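Local coordinates for protein butyrophilin subfamily 1 member A1 (Bos taurus, PDB 4HH8) that probably acts in the secretion of milk-fat droplets and in restraining activated T cells, and is represented here by its two extracellular immunoglobulin-like domains, at residues E30-P35 / V123-A128; A128-D133 / L211-E216; Y156-V161 / G184-R189; Q162-R167 / N201-I206; P172-S177 / S191-D196. The protein carries 1 engineered substitution. One frame throughout, in Å; residues are numbered along the deposited sequence.

Interaction 1. Residues E30-P35 / V123-A128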
# COMPACT_ATOMS: atom_id res chain seq x y z
N GLU A 30 -4.52 -3.07 -8.56
CA GLU A 30 -5.56 -4.09 -8.27
C GLU A 30 -6.76 -3.46 -7.60
O GLU A 30 -6.75 -2.29 -7.26
CB GLU A 30 -5.06 -5.22 -7.36
CG GLU A 30 -3.68 -5.82 -7.64
CD GLU A 30 -3.54 -6.48 -8.99
OE1 GLU A 30 -4.52 -7.13 -9.46
OE2 GLU A 30 -2.43 -6.37 -9.58
N ASP A 31 -7.80 -4.26 -7.37
CA ASP A 31 -8.94 -3.80 -6.60
C ASP A 31 -8.74 -4.10 -5.13
O ASP A 31 -8.06 -5.05 -4.77
CB ASP A 31 -10.23 -4.45 -7.11
CG ASP A 31 -10.39 -4.30 -8.64
OD1 ASP A 31 -9.72 -3.42 -9.24
OD2 ASP A 31 -11.17 -5.10 -9.23
N ALA A 32 -9.32 -3.26 -4.28
CA ALA A 32 -9.37 -3.54 -2.87
C ALA A 32 -10.80 -3.45 -2.39
O ALA A 32 -11.60 -2.68 -2.93
CB ALA A 32 -8.51 -2.58 -2.08
N GLU A 33 -11.08 -4.19 -1.33
CA GLU A 33 -12.38 -4.18 -0.70
C GLU A 33 -12.21 -3.75 0.73
O GLU A 33 -11.38 -4.30 1.43
CB GLU A 33 -13.04 -5.57 -0.80
CG GLU A 33 -13.37 -5.92 -2.29
CD GLU A 33 -14.26 -7.17 -2.45
OE1 GLU A 33 -14.87 -7.60 -1.47
OE2 GLU A 33 -14.31 -7.75 -3.55
N LEU A 34 -13.00 -2.75 1.13
CA LEU A 34 -13.01 -2.18 2.47
C LEU A 34 -14.28 -2.60 3.19
O LEU A 34 -15.31 -1.99 3.01
CB LEU A 34 -12.96 -0.66 2.42
CG LEU A 34 -11.62 -0.01 2.05
CD1 LEU A 34 -10.86 -0.76 0.97
CD2 LEU A 34 -11.87 1.42 1.64
N PRO A 35 -14.21 -3.63 4.03
CA PRO A 35 -15.44 -4.21 4.64
C PRO A 35 -15.78 -3.54 5.94
O PRO A 35 -14.91 -2.97 6.60
CB PRO A 35 -15.06 -5.67 4.87
CG PRO A 35 -13.44 -5.68 4.89
CD PRO A 35 -12.97 -4.30 4.47
N VAL A 123 -11.65 1.75 8.63
CA VAL A 123 -10.90 0.75 7.84
C VAL A 123 -9.62 1.41 7.35
O VAL A 123 -9.64 2.57 6.87
CB VAL A 123 -11.69 0.26 6.61
CG1 VAL A 123 -11.09 -1.07 6.04
CG2 VAL A 123 -13.13 0.05 6.93
N HIS A 124 -8.51 0.71 7.47
CA HIS A 124 -7.25 1.24 7.02
C HIS A 124 -6.96 0.54 5.74
O HIS A 124 -7.00 -0.68 5.71
CB HIS A 124 -6.11 1.02 8.03
CG HIS A 124 -6.33 1.71 9.35
ND1 HIS A 124 -6.12 3.07 9.52
CD2 HIS A 124 -6.73 1.23 10.55
CE1 HIS A 124 -6.38 3.40 10.78
NE2 HIS A 124 -6.76 2.30 11.42
N LEU A 125 -6.77 1.29 4.66
CA LEU A 125 -6.23 0.73 3.43
C LEU A 125 -4.71 0.91 3.40
O LEU A 125 -4.21 2.01 3.57
CB LEU A 125 -6.86 1.39 2.21
CG LEU A 125 -6.37 0.75 0.91
CD1 LEU A 125 -6.68 -0.74 0.88
CD2 LEU A 125 -6.98 1.46 -0.28
N LYS A 126 -3.98 -0.16 3.21
CA LYS A 126 -2.52 -0.07 3.06
C LYS A 126 -2.17 -0.46 1.66
O LYS A 126 -2.35 -1.60 1.32
CB LYS A 126 -1.79 -1.02 4.01
CG LYS A 126 -1.79 -0.60 5.49
CD LYS A 126 -0.89 0.55 5.73
CE LYS A 126 -0.61 0.69 7.19
NZ LYS A 126 0.29 1.83 7.32
N VAL A 127 -1.59 0.45 0.88
CA VAL A 127 -1.28 0.17 -0.51
C VAL A 127 0.18 -0.17 -0.64
O VAL A 127 1.01 0.39 0.07
CB VAL A 127 -1.63 1.36 -1.47
CG1 VAL A 127 -1.25 0.98 -2.87
CG2 VAL A 127 -3.12 1.76 -1.34
N ALA A 128 0.49 -1.09 -1.55
CA ALA A 128 1.84 -1.52 -1.77
C ALA A 128 2.12 -1.69 -3.27
O ALA A 128 1.24 -2.03 -4.05
CB ALA A 128 2.10 -2.83 -1.04

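Interaction 2. Residues A128-D133 / L211-E216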
# COMPACT_ATOMS: atom_id res chain seq x y z
N ALA A 128 0.49 -1.09 -1.55
CA ALA A 128 1.84 -1.52 -1.77
C ALA A 128 2.12 -1.69 -3.27
O ALA A 128 1.24 -2.03 -4.05
CB ALA A 128 2.10 -2.83 -1.04
N ALA A 129 3.35 -1.41 -3.68
CA ALA A 129 3.78 -1.78 -5.02
C ALA A 129 5.13 -2.36 -4.87
O ALA A 129 5.94 -1.89 -4.07
CB ALA A 129 3.83 -0.59 -5.93
N LEU A 130 5.37 -3.37 -5.67
CA LEU A 130 6.63 -4.02 -5.73
C LEU A 130 7.36 -3.52 -6.96
O LEU A 130 6.77 -3.51 -8.04
CB LEU A 130 6.31 -5.47 -5.91
CG LEU A 130 7.40 -6.47 -5.70
CD1 LEU A 130 7.68 -6.61 -4.21
CD2 LEU A 130 6.58 -7.59 -6.24
N GLY A 131 8.61 -3.10 -6.82
CA GLY A 131 9.33 -2.46 -7.93
C GLY A 131 10.13 -3.37 -8.82
O GLY A 131 9.95 -4.59 -8.80
N SER A 132 11.04 -2.78 -9.59
CA SER A 132 11.80 -3.47 -10.64
C SER A 132 12.95 -4.27 -10.07
O SER A 132 13.42 -3.96 -8.96
CB SER A 132 12.40 -2.44 -11.60
OG SER A 132 13.19 -1.50 -10.89
N ASP A 133 13.41 -5.27 -10.84
CA ASP A 133 14.66 -5.98 -10.57
C ASP A 133 15.79 -5.00 -10.28
O ASP A 133 16.11 -4.14 -11.13
CB ASP A 133 15.08 -6.87 -11.75
CG ASP A 133 14.19 -8.10 -11.93
OD1 ASP A 133 13.10 -8.19 -11.33
OD2 ASP A 133 14.57 -8.98 -12.71
N LEU A 211 4.45 -5.84 2.20
CA LEU A 211 4.19 -7.16 1.60
C LEU A 211 5.06 -8.28 2.16
O LEU A 211 4.71 -9.44 1.98
CB LEU A 211 4.38 -7.12 0.07
CG LEU A 211 3.48 -6.21 -0.77
CD1 LEU A 211 3.90 -6.22 -2.21
CD2 LEU A 211 2.03 -6.62 -0.64
N GLY A 212 6.18 -7.96 2.80
CA GLY A 212 7.15 -8.98 3.20
C GLY A 212 7.72 -9.67 1.96
O GLY A 212 7.84 -10.92 1.92
N GLN A 213 8.05 -8.87 0.94
CA GLN A 213 8.59 -9.39 -0.32
C GLN A 213 9.82 -8.59 -0.76
O GLN A 213 9.84 -7.36 -0.68
CB GLN A 213 7.55 -9.36 -1.44
CG GLN A 213 6.27 -10.19 -1.19
CD GLN A 213 5.26 -10.07 -2.33
OE1 GLN A 213 5.49 -9.35 -3.30
NE2 GLN A 213 4.14 -10.79 -2.23
N GLU A 214 10.84 -9.28 -1.26
CA GLU A 214 12.02 -8.59 -1.71
C GLU A 214 12.55 -9.15 -3.00
O GLU A 214 12.20 -10.28 -3.38
CB GLU A 214 13.12 -8.68 -0.65
CG GLU A 214 13.69 -10.06 -0.44
CD GLU A 214 14.54 -10.14 0.83
OE1 GLU A 214 15.70 -10.59 0.74
OE2 GLU A 214 14.07 -9.73 1.91
N LYS A 215 13.42 -8.36 -3.64
CA LYS A 215 14.21 -8.80 -4.79
C LYS A 215 15.63 -8.46 -4.52
O LYS A 215 15.91 -7.52 -3.77
CB LYS A 215 13.77 -8.13 -6.10
CG LYS A 215 12.36 -8.41 -6.50
CD LYS A 215 12.07 -7.69 -7.81
CE LYS A 215 10.63 -7.85 -8.27
NZ LYS A 215 10.50 -7.26 -9.64
N GLU A 216 16.54 -9.24 -5.10
CA GLU A 216 17.95 -8.99 -4.88
C GLU A 216 18.75 -9.16 -6.14
O GLU A 216 18.27 -9.74 -7.14
CB GLU A 216 18.53 -9.87 -3.77
CG GLU A 216 18.99 -11.22 -4.23
CD GLU A 216 19.43 -12.09 -3.08
OE1 GLU A 216 18.64 -12.27 -2.12
OE2 GLU A 216 20.55 -12.63 -3.16

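Interaction 3. Residues Y156-V161 / G184-R189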
# COMPACT_ATOMS: atom_id res chain seq x y z
N TYR A 156 6.26 1.00 -3.40
CA TYR A 156 5.43 1.74 -2.50
C TYR A 156 5.13 0.86 -1.29
O TYR A 156 4.84 -0.31 -1.46
CB TYR A 156 4.15 2.27 -3.20
CG TYR A 156 3.50 3.31 -2.34
CD1 TYR A 156 3.87 4.67 -2.44
CD2 TYR A 156 2.59 2.95 -1.35
CE1 TYR A 156 3.29 5.62 -1.61
CE2 TYR A 156 2.02 3.90 -0.51
CZ TYR A 156 2.39 5.22 -0.64
OH TYR A 156 1.82 6.13 0.19
N PRO A 157 5.27 1.39 -0.06
CA PRO A 157 5.79 2.70 0.30
C PRO A 157 7.32 2.70 0.17
O PRO A 157 7.86 1.94 -0.65
CB PRO A 157 5.29 2.90 1.76
CG PRO A 157 5.32 1.38 2.35
CD PRO A 157 4.84 0.59 1.13
N GLU A 158 8.01 3.55 0.94
CA GLU A 158 9.46 3.56 0.95
C GLU A 158 9.97 2.12 1.18
O GLU A 158 9.62 1.49 2.17
CB GLU A 158 9.98 4.48 2.07
CG GLU A 158 9.71 5.99 1.83
CD GLU A 158 8.33 6.48 2.37
OE1 GLU A 158 7.38 5.69 2.58
OE2 GLU A 158 8.19 7.68 2.62
N PRO A 159 10.79 1.61 0.26
CA PRO A 159 11.34 0.26 0.37
C PRO A 159 12.68 0.26 1.18
O PRO A 159 13.34 1.30 1.31
CB PRO A 159 11.60 -0.10 -1.10
CG PRO A 159 12.08 1.27 -1.66
CD PRO A 159 11.19 2.27 -1.01
N GLN A 160 13.05 -0.88 1.72
CA GLN A 160 14.26 -1.00 2.52
C GLN A 160 15.33 -1.59 1.63
O GLN A 160 15.04 -2.40 0.76
CB GLN A 160 13.98 -1.92 3.73
CG GLN A 160 15.22 -2.60 4.44
CD GLN A 160 14.78 -3.67 5.46
OE1 GLN A 160 14.93 -4.87 5.24
NE2 GLN A 160 14.18 -3.24 6.55
N VAL A 161 16.56 -1.13 1.83
CA VAL A 161 17.72 -1.60 1.12
C VAL A 161 18.57 -2.41 2.12
O VAL A 161 18.77 -1.97 3.22
CB VAL A 161 18.56 -0.43 0.61
CG1 VAL A 161 19.77 -0.92 -0.14
CG2 VAL A 161 17.71 0.55 -0.31
N GLY A 184 3.48 8.61 -7.49
CA GLY A 184 3.87 8.50 -6.07
C GLY A 184 4.75 7.29 -5.71
O GLY A 184 4.98 7.02 -4.53
N LEU A 185 5.25 6.56 -6.71
CA LEU A 185 6.05 5.34 -6.46
C LEU A 185 7.53 5.69 -6.35
O LEU A 185 8.05 6.45 -7.17
CB LEU A 185 5.85 4.34 -7.58
CG LEU A 185 4.40 3.99 -7.92
CD1 LEU A 185 4.28 3.02 -9.14
CD2 LEU A 185 3.69 3.42 -6.69
N PHE A 186 8.20 5.09 -5.36
CA PHE A 186 9.60 5.40 -5.08
C PHE A 186 10.60 4.68 -5.97
O PHE A 186 10.49 3.47 -6.21
CB PHE A 186 9.91 5.20 -3.60
CG PHE A 186 9.07 6.04 -2.71
CD1 PHE A 186 9.38 7.38 -2.50
CD2 PHE A 186 7.92 5.53 -2.13
CE1 PHE A 186 8.59 8.19 -1.66
CE2 PHE A 186 7.07 6.36 -1.32
CZ PHE A 186 7.43 7.68 -1.08
N THR A 187 11.51 5.49 -6.50
CA THR A 187 12.77 5.03 -7.06
C THR A 187 13.81 5.13 -5.95
O THR A 187 13.83 6.10 -5.19
CB THR A 187 13.15 5.85 -8.34
OG1 THR A 187 12.22 5.51 -9.36
CG2 THR A 187 14.51 5.50 -8.86
N VAL A 188 14.60 4.07 -5.80
CA VAL A 188 15.54 3.99 -4.70
C VAL A 188 16.96 3.88 -5.23
O VAL A 188 17.22 3.09 -6.11
CB VAL A 188 15.21 2.78 -3.72
CG1 VAL A 188 15.32 1.44 -4.41
CG2 VAL A 188 16.12 2.84 -2.44
N ARG A 189 17.86 4.69 -4.71
CA ARG A 189 19.27 4.61 -5.06
C ARG A 189 20.06 4.40 -3.76
O ARG A 189 19.87 5.12 -2.80
CB ARG A 189 19.72 5.92 -5.71
CG ARG A 189 19.44 6.02 -7.19
CD ARG A 189 20.47 6.99 -7.86
NE ARG A 189 19.89 7.71 -9.00
CZ ARG A 189 20.36 8.86 -9.50
NH1 ARG A 189 21.46 9.43 -8.99
NH2 ARG A 189 19.73 9.45 -10.53

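Interaction 4. Residues Q162-R167 / N201-I206. Unlike the reference sequence in segment 162-167: Q164 (reference Arg). Engineered in segment 201-206: A205 (natural residue Cys).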
# COMPACT_ATOMS: atom_id res chain seq x y z
N GLN A 162 19.07 -3.58 1.72
CA GLN A 162 19.96 -4.36 2.58
C GLN A 162 21.13 -4.84 1.72
O GLN A 162 20.93 -5.42 0.68
CB GLN A 162 19.17 -5.53 3.25
CG GLN A 162 19.99 -6.69 3.86
CD GLN A 162 19.19 -8.06 3.91
OE1 GLN A 162 18.79 -8.64 2.86
NE2 GLN A 162 18.98 -8.57 5.12
N TRP A 163 22.34 -4.54 2.15
CA TRP A 163 23.53 -5.10 1.51
C TRP A 163 24.04 -6.28 2.31
O TRP A 163 24.08 -6.23 3.52
CB TRP A 163 24.66 -4.07 1.46
CG TRP A 163 24.33 -2.85 0.70
CD1 TRP A 163 23.70 -1.72 1.18
CD2 TRP A 163 24.59 -2.61 -0.67
NE1 TRP A 163 23.57 -0.80 0.19
CE2 TRP A 163 24.10 -1.32 -0.97
CE3 TRP A 163 25.22 -3.36 -1.69
CZ2 TRP A 163 24.24 -0.74 -2.22
CZ3 TRP A 163 25.35 -2.77 -2.97
CH2 TRP A 163 24.84 -1.48 -3.21
N GLN A 164 24.49 -7.31 1.61
CA GLN A 164 24.99 -8.52 2.24
C GLN A 164 26.23 -9.03 1.56
O GLN A 164 26.31 -8.96 0.33
CB GLN A 164 23.93 -9.61 2.15
CG GLN A 164 23.07 -9.74 3.35
CD GLN A 164 22.21 -10.97 3.24
OE1 GLN A 164 21.37 -11.07 2.35
NE2 GLN A 164 22.44 -11.94 4.12
N THR A 165 27.18 -9.56 2.34
CA THR A 165 28.34 -10.29 1.79
C THR A 165 27.81 -11.64 1.33
O THR A 165 26.66 -11.99 1.62
CB THR A 165 29.53 -10.49 2.81
OG1 THR A 165 29.28 -11.59 3.71
CG2 THR A 165 29.80 -9.23 3.63
N HIS A 166 28.64 -12.41 0.62
CA HIS A 166 28.24 -13.78 0.22
C HIS A 166 28.00 -14.69 1.44
O HIS A 166 27.14 -15.59 1.42
CB HIS A 166 29.25 -14.39 -0.77
CG HIS A 166 28.75 -15.62 -1.49
ND1 HIS A 166 27.41 -15.86 -1.75
CD2 HIS A 166 29.42 -16.67 -2.03
CE1 HIS A 166 27.27 -17.00 -2.39
NE2 HIS A 166 28.48 -17.52 -2.58
N ARG A 167 28.74 -14.42 2.53
CA ARG A 167 28.53 -15.10 3.82
C ARG A 167 27.19 -14.83 4.52
O ARG A 167 26.74 -15.64 5.35
CB ARG A 167 29.68 -14.76 4.78
CG ARG A 167 30.84 -15.74 4.74
CD ARG A 167 32.15 -15.11 5.24
NE ARG A 167 33.31 -15.84 4.71
CZ ARG A 167 34.58 -15.63 5.07
NH1 ARG A 167 34.88 -14.70 5.97
NH2 ARG A 167 35.55 -16.36 4.53
N ASN A 201 31.55 -11.79 -3.66
CA ASN A 201 30.31 -11.23 -4.17
C ASN A 201 29.70 -10.31 -3.12
O ASN A 201 29.93 -10.48 -1.92
CB ASN A 201 29.27 -12.33 -4.38
CG ASN A 201 29.70 -13.35 -5.38
OD1 ASN A 201 30.07 -13.02 -6.52
ND2 ASN A 201 29.64 -14.63 -4.98
N VAL A 202 28.90 -9.36 -3.60
CA VAL A 202 28.02 -8.59 -2.75
C VAL A 202 26.63 -8.58 -3.35
O VAL A 202 26.47 -8.43 -4.56
CB VAL A 202 28.47 -7.14 -2.65
CG1 VAL A 202 27.41 -6.32 -1.94
CG2 VAL A 202 29.79 -7.07 -1.93
N SER A 203 25.62 -8.70 -2.50
CA SER A 203 24.26 -8.54 -2.96
C SER A 203 23.53 -7.31 -2.37
O SER A 203 23.90 -6.79 -1.31
CB SER A 203 23.46 -9.82 -2.73
OG SER A 203 23.06 -9.88 -1.39
N CYS A 204 22.50 -6.86 -3.09
CA CYS A 204 21.68 -5.74 -2.69
C CYS A 204 20.27 -6.29 -2.70
O CYS A 204 19.87 -6.88 -3.69
CB CYS A 204 21.82 -4.59 -3.70
SG CYS A 204 20.59 -3.23 -3.45
N ALA A 205 19.52 -6.13 -1.61
CA ALA A 205 18.14 -6.56 -1.59
C ALA A 205 17.28 -5.35 -1.38
O ALA A 205 17.59 -4.52 -0.53
CB ALA A 205 17.87 -7.59 -0.47
N ILE A 206 16.20 -5.25 -2.14
CA ILE A 206 15.24 -4.21 -1.93
C ILE A 206 13.99 -4.89 -1.41
O ILE A 206 13.45 -5.77 -2.06
CB ILE A 206 14.86 -3.46 -3.27
CG1 ILE A 206 16.11 -3.00 -4.07
CG2 ILE A 206 13.97 -2.32 -2.99
CD1 ILE A 206 17.00 -2.00 -3.38
O HOH W 1 24.33 -12.42 -0.15

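Interaction 5. Residues P172-S177 / S191-D196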
# COMPACT_ATOMS: atom_id res chain seq x y z
N PRO A 172 25.49 -1.60 6.19
CA PRO A 172 24.61 -0.53 5.75
C PRO A 172 25.04 0.15 4.44
O PRO A 172 26.17 -0.05 4.02
CB PRO A 172 24.66 0.48 6.90
CG PRO A 172 25.89 0.17 7.59
CD PRO A 172 26.08 -1.30 7.51
N SER A 173 24.16 0.96 3.83
CA SER A 173 24.58 1.86 2.75
C SER A 173 25.51 2.97 3.26
O SER A 173 25.56 3.26 4.45
CB SER A 173 23.37 2.51 2.05
OG SER A 173 22.38 1.52 1.72
N MSE A 174 26.23 3.60 2.35
CA MSE A 174 26.87 4.90 2.59
C MSE A 174 25.80 5.95 2.55
O MSE A 174 25.60 6.70 3.52
CB MSE A 174 27.90 5.19 1.52
CG MSE A 174 29.32 4.83 1.97
SE MSE A 174 29.98 6.06 3.38
CE MSE A 174 30.66 7.43 2.11
N SER A 175 25.13 6.02 1.40
CA SER A 175 24.10 7.01 1.21
C SER A 175 22.86 6.36 0.60
O SER A 175 22.98 5.36 -0.05
CB SER A 175 24.61 8.11 0.29
OG SER A 175 24.74 7.62 -1.04
N GLU A 176 21.69 6.96 0.77
CA GLU A 176 20.53 6.48 0.07
C GLU A 176 19.67 7.63 -0.32
O GLU A 176 19.61 8.63 0.39
CB GLU A 176 19.64 5.57 0.93
CG GLU A 176 20.35 4.59 1.80
CD GLU A 176 19.41 3.55 2.40
OE1 GLU A 176 18.22 3.86 2.73
OE2 GLU A 176 19.87 2.41 2.53
N SER A 177 18.88 7.38 -1.37
CA SER A 177 17.89 8.29 -1.91
C SER A 177 16.62 7.60 -2.31
O SER A 177 16.69 6.56 -2.95
CB SER A 177 18.42 8.87 -3.24
OG SER A 177 18.78 10.15 -2.95
N SER A 191 24.22 3.65 -2.27
CA SER A 191 25.63 3.51 -2.56
C SER A 191 26.40 3.01 -1.40
O SER A 191 26.09 3.36 -0.26
CB SER A 191 26.25 4.83 -2.97
OG SER A 191 25.95 5.00 -4.33
N VAL A 192 27.44 2.25 -1.69
CA VAL A 192 28.28 1.69 -0.68
C VAL A 192 29.72 1.76 -1.22
O VAL A 192 29.94 1.81 -2.45
CB VAL A 192 27.73 0.28 -0.37
CG1 VAL A 192 28.29 -0.82 -1.28
CG2 VAL A 192 27.71 -0.02 1.05
N ILE A 193 30.70 1.85 -0.34
CA ILE A 193 32.09 1.74 -0.77
C ILE A 193 32.65 0.42 -0.23
O ILE A 193 32.61 0.18 0.97
CB ILE A 193 32.91 2.97 -0.33
CG1 ILE A 193 32.35 4.23 -1.03
CG2 ILE A 193 34.37 2.78 -0.69
CD1 ILE A 193 32.95 5.53 -0.57
N ILE A 194 33.08 -0.47 -1.13
CA ILE A 194 33.69 -1.74 -0.73
C ILE A 194 35.16 -1.54 -0.39
O ILE A 194 35.94 -1.13 -1.26
CB ILE A 194 33.56 -2.82 -1.84
CG1 ILE A 194 32.10 -3.00 -2.27
CG2 ILE A 194 34.18 -4.15 -1.38
CD1 ILE A 194 31.11 -3.36 -1.15
N ARG A 195 35.54 -1.77 0.87
CA ARG A 195 36.97 -1.72 1.28
C ARG A 195 37.44 -3.11 1.70
O ARG A 195 37.28 -3.51 2.85
CB ARG A 195 37.21 -0.71 2.42
CG ARG A 195 36.97 0.75 2.05
CD ARG A 195 36.72 1.58 3.31
NE ARG A 195 36.09 2.88 3.07
CZ ARG A 195 34.78 3.10 3.15
NH1 ARG A 195 33.95 2.09 3.42
NH2 ARG A 195 34.29 4.31 2.95
N ASP A 196 38.00 -3.84 0.74
CA ASP A 196 38.37 -5.25 0.93
C ASP A 196 39.10 -5.79 -0.32
O ASP A 196 39.07 -5.17 -1.40
CB ASP A 196 37.11 -6.10 1.21
CG ASP A 196 37.36 -7.22 2.24
OD1 ASP A 196 36.63 -7.26 3.26
OD2 ASP A 196 38.27 -8.06 2.04

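Interaction 1. Residues E30-P35 / V123-A128
L34 and V123 meet across the core of the membrane-distal V-set immunoglobulin domain, where strand 32-39 of one sheet of the beta sandwich faces strand 117-128 of the other. The short segments run nearly antiparallel, 164° between their directions and 7.7 Å between axes at closest approach, and no hydrogen bond joins them: the contact is apolar side chain on apolar side chain. L34 can be followed outward. Its CB sits 4.1 Å from V123 CG1, its CG lies against that same methyl, and CD1 ends 4.2 Å from L125 CD1, the two leucines crossing at about a right angle. L125 holds CG anti to its backbone N (chi1 -176°), and its CD1 meets A32 CB at 3.9 Å. A26 covers A32 and L125 from strand 24-27, Y108 adds to L34 and L125, and I97 closes on L34 within its own sheet. A32, L34, V123 and L125 are all buried. P35 adds the last touch, crossing the valine at about a right angle: ring atom CD touches V123 CG1, while V123 CG2 rests 3.5 Å from the carbonyl oxygen P35 O.

Interaction 2. Residues A128-D133 / L211-E216
The amide of Q213 and the carboxylate of D133 are the flat groups where segment 211-216 meets segment 128-133, and each is touched at an oxygen. Q213 OE1 lies 3.6 Å from both methyls of L130, CD1 and CD2, the two side chains crossing at about a right angle. D133 OD1 is approached nearly in line with its C-O bond by K215 NZ at 3.2 Å, forming a salt bridge. The same ammonium donates to G131 O at 2.9 Å, in the carbonyl plane, so two acceptors on one loop grip it. K215 reaches them with its chain extended beyond CG (chi2 -180°), standing up from its strand across the side chain of D133. A methionine in its place would probably leave the D133 carboxylate without its cation and the G131 carbonyl without this donor. Segment 128-133 is the connection from the V-set domain into the second immunoglobulin-like domain, and here it runs beside the edge strand 213-220 of that second domain. The strand starts at a G1 beta bulge, where G212 and Q213 both face N208; G212 has a positive phi, which suits glycine. Before the bulge, L211 fits its CG 3.7 Å from A128 CB, and its CD1 reaches L130 CD1 at 4.3 Å. N208 ND2 also bonds A129 O, while S132 OG is bonded by V153 N.

Interaction 3. Residues Y156-V161 / G184-R189
E158 lies over one face of the F186 ring, its CG 4.1 Å from the ring centroid and only 12° off the normal, a CH-pi contact. The carboxylate stacks on with its plane 16° from the ring, CD 3.8 Å from F186 CZ. A bend at chi2 folds the glutamate chain back onto the ring. Y156 comes alongside with its ring nearly parallel to that of F186, at 17°, but slid so far, 5.9 Å between centroids, that they barely overlap; at the edge of the Y156 ring, G184 O lies 3.3 Å from Y156 CD1. With an alanine here in place of the phenylalanine, the E158 chain loses the surface it lies on and would probably be freer to turn, and Y156 would lose its ring neighbour. Further along, P159 CG packs on V188 CB, and the methyls V161 CG2 and V188 CG2 meet closely at 3.5 Å. The peptide bond before P157 is cis, at the point where the chain leaves Y156. Outside, I206 of strand 201-208 backs P159 and V188, and R178 touches E158 and V161. The contact thus bridges the two sheets of the second immunoglobulin-like domain, strand 160-165 with its lead-in loop on one side and strand 186-194 on the other.

Interaction 4. Residues Q162-R167 / N201-I206
Two neighbouring antiparallel strands in one sheet of the second immunoglobulin-like domain, 160-165 and 201-208, make this contact, and they carry the core tryptophan and one cysteine of the intersheet disulfide characteristic of the immunoglobulin fold. The hydrogen-bonded pairs are Q162 with A205 and Q164 with S203. A205 N reaches Q162 O at 2.8 Å, and S203 N reaches Q164 O at 2.9 Å in a bond that is nearly straight (169°). Between them W163 faces C204 in a non-hydrogen-bonded pair, with both side chains turned into the sandwich. C204 packs on a face of the indole: its SG, disulfide-bonded to C150, lies 4.5 Å from the centroid of the six-membered ring and 8° off the normal, with CB also over that face. At the indole edge V202 CG1 meets W163 CE3 at 3.7 Å. W163 NE1 donates to S173 OG of segment 172-177, which helps fix the ring's rotation. On the other side of the sheet Q162 OE1 approaches CB of the engineered A205, a cysteine in the natural protein, at 3.6 Å. S203 has OG between its backbone N and carbonyl carbon (chi1 80°), where it shares a water with T165: the water donates to T165 O at 3.0 Å and lies 3.1 Å from S203 OG.

Interaction 5. Residues P172-S177 / S191-D196
S191 O takes two backbone donors from segment 172-177: M174 N at 2.6 Å, which lies in the carbonyl plane, and S175 N at 3.3 Å, tilted 25° from it. In return S191 N donates to S175 O at 3.1 Å, making S175 and S191 an antiparallel hydrogen-bonded pair. Between the side chains of this pair there is a van der Waals touch, S175 OG resting 3.7 Å from S191 CB. Because M174 and S175 both face the single residue S191, the strand carries a classic beta bulge. It lies near the start of edge strand 175-180, the partner of strand 186-194 in a hairpin of the second immunoglobulin-like domain, and the bonding continues along that hairpin through S177 and R189. Apolar contacts begin with the bulge residue M174. Modelled as selenomethionine, it bends at both chi2 and chi3 (-70° and -86°), and this curl brings its CE to 4.0 Å from I193 CD1, the two chains crossing obliquely. V192 turns CG2 onto the backbone instead, 3.3 Å from P172 O, and also touches W163 of the facing sheet. Polar side chains add bonds nearby. S173 OG donates to E176 OE2 at 2.8 Å, on the lone pair pointing away from the other carboxylate oxygen; E176 OE1 is in turn salt-bridged to R178.

From the N terminus, interaction 1 closes first, joining the two sheets of the V-set domain. Its last residue, A128, opens interaction 2, whose long loop returns near the chain's end and seats the interdomain connection on edge strand 213-220. Interactions 3, 4 and 5 all fall within that loop. Interaction 3 bridges the sheets of the second domain and crosses both others along the chain: it shares strand 160-165 with interaction 4 and strand 186-194 with interaction 5. Interaction 5, a hairpin contact, lies within the span of interaction 4. Y156 also touches V127 and A128, linking interaction 3 back to the domain boundary.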